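Local coordinates for protein NDP-rhamnosyltransferase (Saccharopolyspora spinosa, PDB 3TSA) that is a GT-B-fold glycosyltransferase with two Rossmann-like domains, related to the CIII-like proteins of erythromycin biosynthesis, at residues N94-S99 against C123-R128; P196-P201 against D368-M373. All coordinates share one frame; numbering follows the deposited sequence.

Interaction 1. Residues N94-S99 against C123-R128; sequences NVAQSS and CALIGR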
loop_
_atom_site.group_PDB
_atom_site.type_symbol
_atom_site.label_atom_id
_atom_site.label_comp_id
_atom_site.label_asym_id
_atom_site.label_seq_id
_atom_site.Cartn_x
_atom_site.Cartn_y
_atom_site.Cartn_z
ATOM N N ASN A 94 29.906 1.983 10.296
ATOM C CA ASN A 94 29.339 1.137 9.253
ATOM C C ASN A 94 28.470 1.893 8.327
ATOM O O ASN A 94 28.641 1.742 7.114
ATOM C CB ASN A 94 28.526 -0.010 9.816
ATOM C CG ASN A 94 29.362 -0.905 10.681
ATOM O OD1 ASN A 94 30.573 -0.772 10.668
ATOM N ND2 ASN A 94 28.726 -1.795 11.454
ATOM N N VAL A 95 27.500 2.646 8.864
ATOM C CA VAL A 95 26.610 3.415 8.030
ATOM C C VAL A 95 27.299 4.510 7.206
ATOM O O VAL A 95 26.944 4.739 6.021
ATOM C CB VAL A 95 25.369 3.971 8.833
ATOM C CG1 VAL A 95 24.499 4.709 7.923
ATOM C CG2 VAL A 95 24.577 2.753 9.498
ATOM N N ALA A 96 28.296 5.174 7.790
ATOM C CA ALA A 96 29.039 6.201 7.043
ATOM C C ALA A 96 29.803 5.602 5.852
ATOM O O ALA A 96 29.820 6.196 4.767
ATOM C CB ALA A 96 29.999 7.013 7.994
ATOM N N GLN A 97 30.401 4.429 6.041
ATOM C CA GLN A 97 31.193 3.822 4.973
ATOM C C GLN A 97 30.268 3.358 3.865
ATOM O O GLN A 97 30.584 3.516 2.689
ATOM C CB GLN A 97 32.059 2.671 5.490
ATOM C CG GLN A 97 33.012 2.112 4.403
ATOM C CD GLN A 97 33.898 3.209 3.812
ATOM O OE1 GLN A 97 33.891 3.449 2.583
ATOM N NE2 GLN A 97 34.604 3.929 4.688
ATOM N N SER A 98 29.121 2.798 4.256
ATOM C CA SER A 98 28.059 2.485 3.263
ATOM C C SER A 98 27.614 3.648 2.457
ATOM O O SER A 98 27.420 3.473 1.247
ATOM C CB SER A 98 26.815 1.924 3.953
ATOM O OG SER A 98 27.285 0.680 4.370
ATOM N N SER A 99 27.464 4.815 3.111
ATOM C CA SER A 99 27.075 6.075 2.455
ATOM C C SER A 99 28.058 6.393 1.374
ATOM O O SER A 99 27.649 6.695 0.289
ATOM C CB SER A 99 27.044 7.192 3.472
ATOM O OG SER A 99 26.097 6.793 4.478
ATOM N N CYS A 123 18.772 7.110 10.929
ATOM C CA CYS A 123 20.095 6.478 10.791
ATOM C C CYS A 123 20.640 6.334 9.365
ATOM O O CYS A 123 21.824 6.003 9.204
ATOM C CB CYS A 123 20.032 5.106 11.339
ATOM S SG CYS A 123 19.824 5.126 13.173
ATOM N N ALA A 124 19.833 6.636 8.337
ATOM C CA ALA A 124 20.328 6.459 6.978
ATOM C C ALA A 124 21.125 7.693 6.555
ATOM O O ALA A 124 20.632 8.586 5.860
ATOM C CB ALA A 124 19.161 6.158 6.023
ATOM N N LEU A 125 22.383 7.765 7.032
ATOM C CA LEU A 125 23.213 8.901 6.808
ATOM C C LEU A 125 23.402 9.268 5.363
ATOM O O LEU A 125 23.572 10.448 5.094
ATOM C CB LEU A 125 24.589 8.701 7.466
ATOM C CG LEU A 125 24.541 8.441 8.987
ATOM C CD1 LEU A 125 25.953 8.067 9.480
ATOM C CD2 LEU A 125 23.987 9.697 9.593
ATOM N N ILE A 126 23.382 8.290 4.455
ATOM C CA ILE A 126 23.427 8.637 3.023
ATOM C C ILE A 126 22.398 9.698 2.640
ATOM O O ILE A 126 22.683 10.587 1.813
ATOM C CB ILE A 126 23.252 7.386 2.141
ATOM C CG1 ILE A 126 23.266 7.780 0.630
ATOM C CG2 ILE A 126 21.928 6.704 2.420
ATOM C CD1 ILE A 126 24.520 8.448 0.184
ATOM N N GLY A 127 21.157 9.605 3.161
ATOM C CA GLY A 127 20.173 10.634 2.793
ATOM C C GLY A 127 20.526 12.073 3.163
ATOM O O GLY A 127 20.236 13.035 2.452
ATOM N N ARG A 128 21.183 12.222 4.296
ATOM C CA ARG A 128 21.678 13.508 4.722
ATOM C C ARG A 128 22.849 14.024 3.817
ATOM O O ARG A 128 22.879 15.228 3.474
ATOM C CB ARG A 128 22.106 13.475 6.175
ATOM C CG ARG A 128 20.902 13.225 7.102
ATOM C CD ARG A 128 21.339 13.121 8.553
ATOM N NE ARG A 128 21.741 14.448 8.995
ATOM C CZ ARG A 128 22.265 14.710 10.197
ATOM N NH1 ARG A 128 22.419 13.726 11.082
ATOM N NH2 ARG A 128 22.612 15.979 10.518
HETATM O O HOH W 1 23.440 5.633 4.917
#

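Interaction 2. Residues P196-P201 against D368-M373; sequences PVQYVP and DEITAM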
loop_
_atom_site.group_PDB
_atom_site.type_symbol
_atom_site.label_atom_id
_atom_site.label_comp_id
_atom_site.label_asym_id
_atom_site.label_seq_id
_atom_site.Cartn_x
_atom_site.Cartn_y
_atom_site.Cartn_z
ATOM N N PRO A 196 5.420 15.908 15.810
ATOM C CA PRO A 196 4.645 14.677 16.035
ATOM C C PRO A 196 4.031 14.165 14.765
ATOM O O PRO A 196 3.507 14.971 14.002
ATOM C CB PRO A 196 3.553 15.061 17.069
ATOM C CG PRO A 196 3.453 16.674 16.925
ATOM C CD PRO A 196 4.817 17.118 16.420
ATOM N N VAL A 197 4.079 12.832 14.574
ATOM C CA VAL A 197 3.226 12.208 13.549
ATOM C C VAL A 197 2.604 10.983 14.190
ATOM O O VAL A 197 3.340 10.140 14.720
ATOM C CB VAL A 197 3.976 11.919 12.196
ATOM C CG1 VAL A 197 5.219 10.935 12.356
ATOM C CG2 VAL A 197 3.023 11.337 11.176
ATOM N N GLN A 198 1.276 10.831 14.117
ATOM C CA GLN A 198 0.584 9.710 14.786
ATOM C C GLN A 198 0.973 8.345 14.155
ATOM O O GLN A 198 0.921 8.148 12.914
ATOM C CB GLN A 198 -0.967 9.894 14.656
ATOM C CG GLN A 198 -1.679 8.944 15.517
ATOM C CD GLN A 198 -3.143 9.171 15.592
ATOM O OE1 GLN A 198 -3.649 10.325 15.618
ATOM N NE2 GLN A 198 -3.849 8.092 15.739
ATOM N N TYR A 199 1.346 7.402 15.031
ATOM C CA TYR A 199 1.672 6.022 14.599
ATOM C C TYR A 199 0.369 5.417 14.060
ATOM O O TYR A 199 -0.641 5.425 14.779
ATOM C CB TYR A 199 2.221 5.215 15.817
ATOM C CG TYR A 199 2.505 3.795 15.361
ATOM C CD1 TYR A 199 3.590 3.528 14.473
ATOM C CD2 TYR A 199 1.650 2.784 15.693
ATOM C CE1 TYR A 199 3.795 2.250 13.951
ATOM C CE2 TYR A 199 1.886 1.479 15.227
ATOM C CZ TYR A 199 2.928 1.230 14.348
ATOM O OH TYR A 199 3.065 -0.094 13.856
ATOM N N VAL A 200 0.435 4.828 12.851
ATOM C CA VAL A 200 -0.700 4.072 12.303
ATOM C C VAL A 200 -0.179 2.665 12.203
ATOM O O VAL A 200 0.822 2.428 11.554
ATOM C CB VAL A 200 -1.029 4.561 10.900
ATOM C CG1 VAL A 200 -2.089 3.626 10.269
ATOM C CG2 VAL A 200 -1.615 5.944 11.022
ATOM N N PRO A 201 -0.874 1.721 12.832
ATOM C CA PRO A 201 -0.306 0.386 12.778
ATOM C C PRO A 201 -0.257 -0.086 11.330
ATOM O O PRO A 201 -1.239 0.027 10.569
ATOM C CB PRO A 201 -1.262 -0.451 13.661
ATOM C CG PRO A 201 -1.747 0.543 14.670
ATOM C CD PRO A 201 -1.968 1.831 13.817
ATOM N N ASP A 368 -3.240 7.511 24.435
ATOM C CA ASP A 368 -3.752 8.912 24.330
ATOM C C ASP A 368 -2.698 9.936 23.856
ATOM O O ASP A 368 -3.095 10.931 23.179
ATOM C CB ASP A 368 -4.350 9.387 25.663
ATOM C CG ASP A 368 -5.606 8.628 26.097
ATOM O OD1 ASP A 368 -6.232 7.857 25.336
ATOM O OD2 ASP A 368 -6.053 8.848 27.232
ATOM N N GLU A 369 -1.426 9.730 24.185
ATOM C CA GLU A 369 -0.357 10.567 23.645
ATOM C C GLU A 369 -0.264 10.380 22.132
ATOM O O GLU A 369 -0.077 11.348 21.404
ATOM C CB GLU A 369 0.985 10.212 24.282
ATOM C CG GLU A 369 1.089 10.628 25.734
ATOM C CD GLU A 369 2.526 10.387 26.201
ATOM O OE1 GLU A 369 3.438 11.068 25.715
ATOM O OE2 GLU A 369 2.692 9.479 27.029
ATOM N N ILE A 370 -0.414 9.138 21.671
ATOM C CA ILE A 370 -0.407 8.841 20.253
ATOM C C ILE A 370 -1.583 9.519 19.544
ATOM O O ILE A 370 -1.381 10.215 18.531
ATOM C CB ILE A 370 -0.417 7.321 19.983
ATOM C CG1 ILE A 370 0.910 6.706 20.488
ATOM C CG2 ILE A 370 -0.527 7.046 18.491
ATOM C CD1 ILE A 370 0.934 5.137 20.428
ATOM N N THR A 371 -2.755 9.323 20.064
ATOM C CA THR A 371 -3.896 9.858 19.328
ATOM C C THR A 371 -4.007 11.395 19.432
ATOM O O THR A 371 -4.826 11.984 18.731
ATOM C CB THR A 371 -5.200 9.224 19.755
ATOM O OG1 THR A 371 -5.429 9.465 21.157
ATOM C CG2 THR A 371 -5.237 7.755 19.459
ATOM N N ALA A 372 -3.203 12.044 20.267
ATOM C CA ALA A 372 -3.155 13.544 20.286
ATOM C C ALA A 372 -2.351 14.050 19.128
ATOM O O ALA A 372 -2.309 15.257 18.906
ATOM C CB ALA A 372 -2.479 14.028 21.571
ATOM N N MET A 373 -1.639 13.157 18.423
ATOM C CA MET A 373 -0.707 13.615 17.330
ATOM C C MET A 373 -1.417 13.724 15.992
ATOM O O MET A 373 -2.397 12.969 15.754
ATOM C CB MET A 373 0.397 12.570 17.181
ATOM C CG MET A 373 1.260 12.502 18.457
ATOM S SD MET A 373 2.692 11.560 17.898
ATOM C CE MET A 373 2.650 10.838 19.411
#

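Interaction 1. Residues N94-S99 against C123-R128
V95 and L125 make the apolar half of this contact, where the long helix 82-113 passes the start of helix 125-133. V95 turns CG1 toward L125 because chi1 (-179°) sets that methyl opposite the amide nitrogen, and V95 CG1 lies 3.9 Å from L125 CG. The same V95 CG1 is tightly packed against a carbonyl, just 3.2 Å from C123 O. L125 CD1 continues the hydrophobic surface toward A96, with 4.4 Å between it and A96 CB. L160 of helix 151-166 packs on both A96 and L125, while I126 also turns to L103 and Y106 further along helix 82-113.

The polar half centres on S99 and one bridging water. The S99 hydroxyl donates back along its own helix, S99 OG lying 2.7 Å from V95 O and tilted 32° from the carbonyl plane; the amide of S99 reaches that oxygen from the opposite face. The hydroxyl is thus committed as a donor and offers its oxygen to the water, which donates to S99 OG over 2.9 Å. In turn the water accepts from I126 N at 2.7 Å. S99 OG itself comes close to I126 N, but the angle is poor, and the water makes the link instead.

This is a worked example of solvent joining two elements of a Rossmann-like domain. An amide of the first helical turn finds an acceptor in the water, and the bonds run in one direction from I126 through water and S99 to V95. Such a series, starting at a helix N terminus, would probably reinforce its own polarisation.

Interaction 2. Residues P196-P201 against D368-M373
P196 meets M373 through its ring, P196 CB resting 3.7 Å from M373 SD, at the point where the last strand of the N-terminal sheet, 195-196, gives way to an irregular segment. V197 contributes its backbone: V197 O is 3.5 Å from the same sulfur, while its side chain turns from helix 358-371 and packs on L379 of the C-terminal helix 376-385. The sulfur thus touches both the proline ring and the V197 carbonyl oxygen.

Q198 comes next and lays its side chain across I370 and T371. CG stands anti to the backbone N (chi1 -169°) and the chain runs on extended, crossing I370 at about a right angle. Q198 CG lies 3.3 Å from I370 O, a carbonyl already taking a hydrogen bond from M373 N, and 3.7 Å from I370 CG2. Nearer the main chain, Q198 N is 3.6 Å from M373 CB. Helix 296-304 backs this part, with R304 touching Q198, I370 and T371.

At Y199 the contact thins: Y199 CB lies 4.2 Å from I370 CG2, and the phenol leads away to hydrogen-bond T301 through OH.

Across the segments, then, Q198 methylenes lie against I370 O and M373 O and the M373 sulfur against V197 O, while P196 CB and I370 CG2 add apolar contacts; the Q198 backbone bonds to P374 just beyond. As in other GT-B proteins, the C-terminal end of the chain here returns to pack on the N-terminal domain.

Followed from the N terminus, the chain first forms interaction 1, a short closure of 23 residues that takes in the rest of helix 82-113 and strand 117-121 and joins two helices of the N-terminal domain. The chain then continues through that domain's parallel sheet, and interaction 2 opens at 196-201, as the sheet's last strand, 195-196, ends. This second loop is far longer: its 166 residues include the six-stranded C-terminal sheet, and it closes only at 368-373, just ahead of helix 376-385. The two contacts lie in series, neither nested nor crossed, with centres about 28 Å apart. Interaction 1 ties elements within one domain; interaction 2 ties the two domains together.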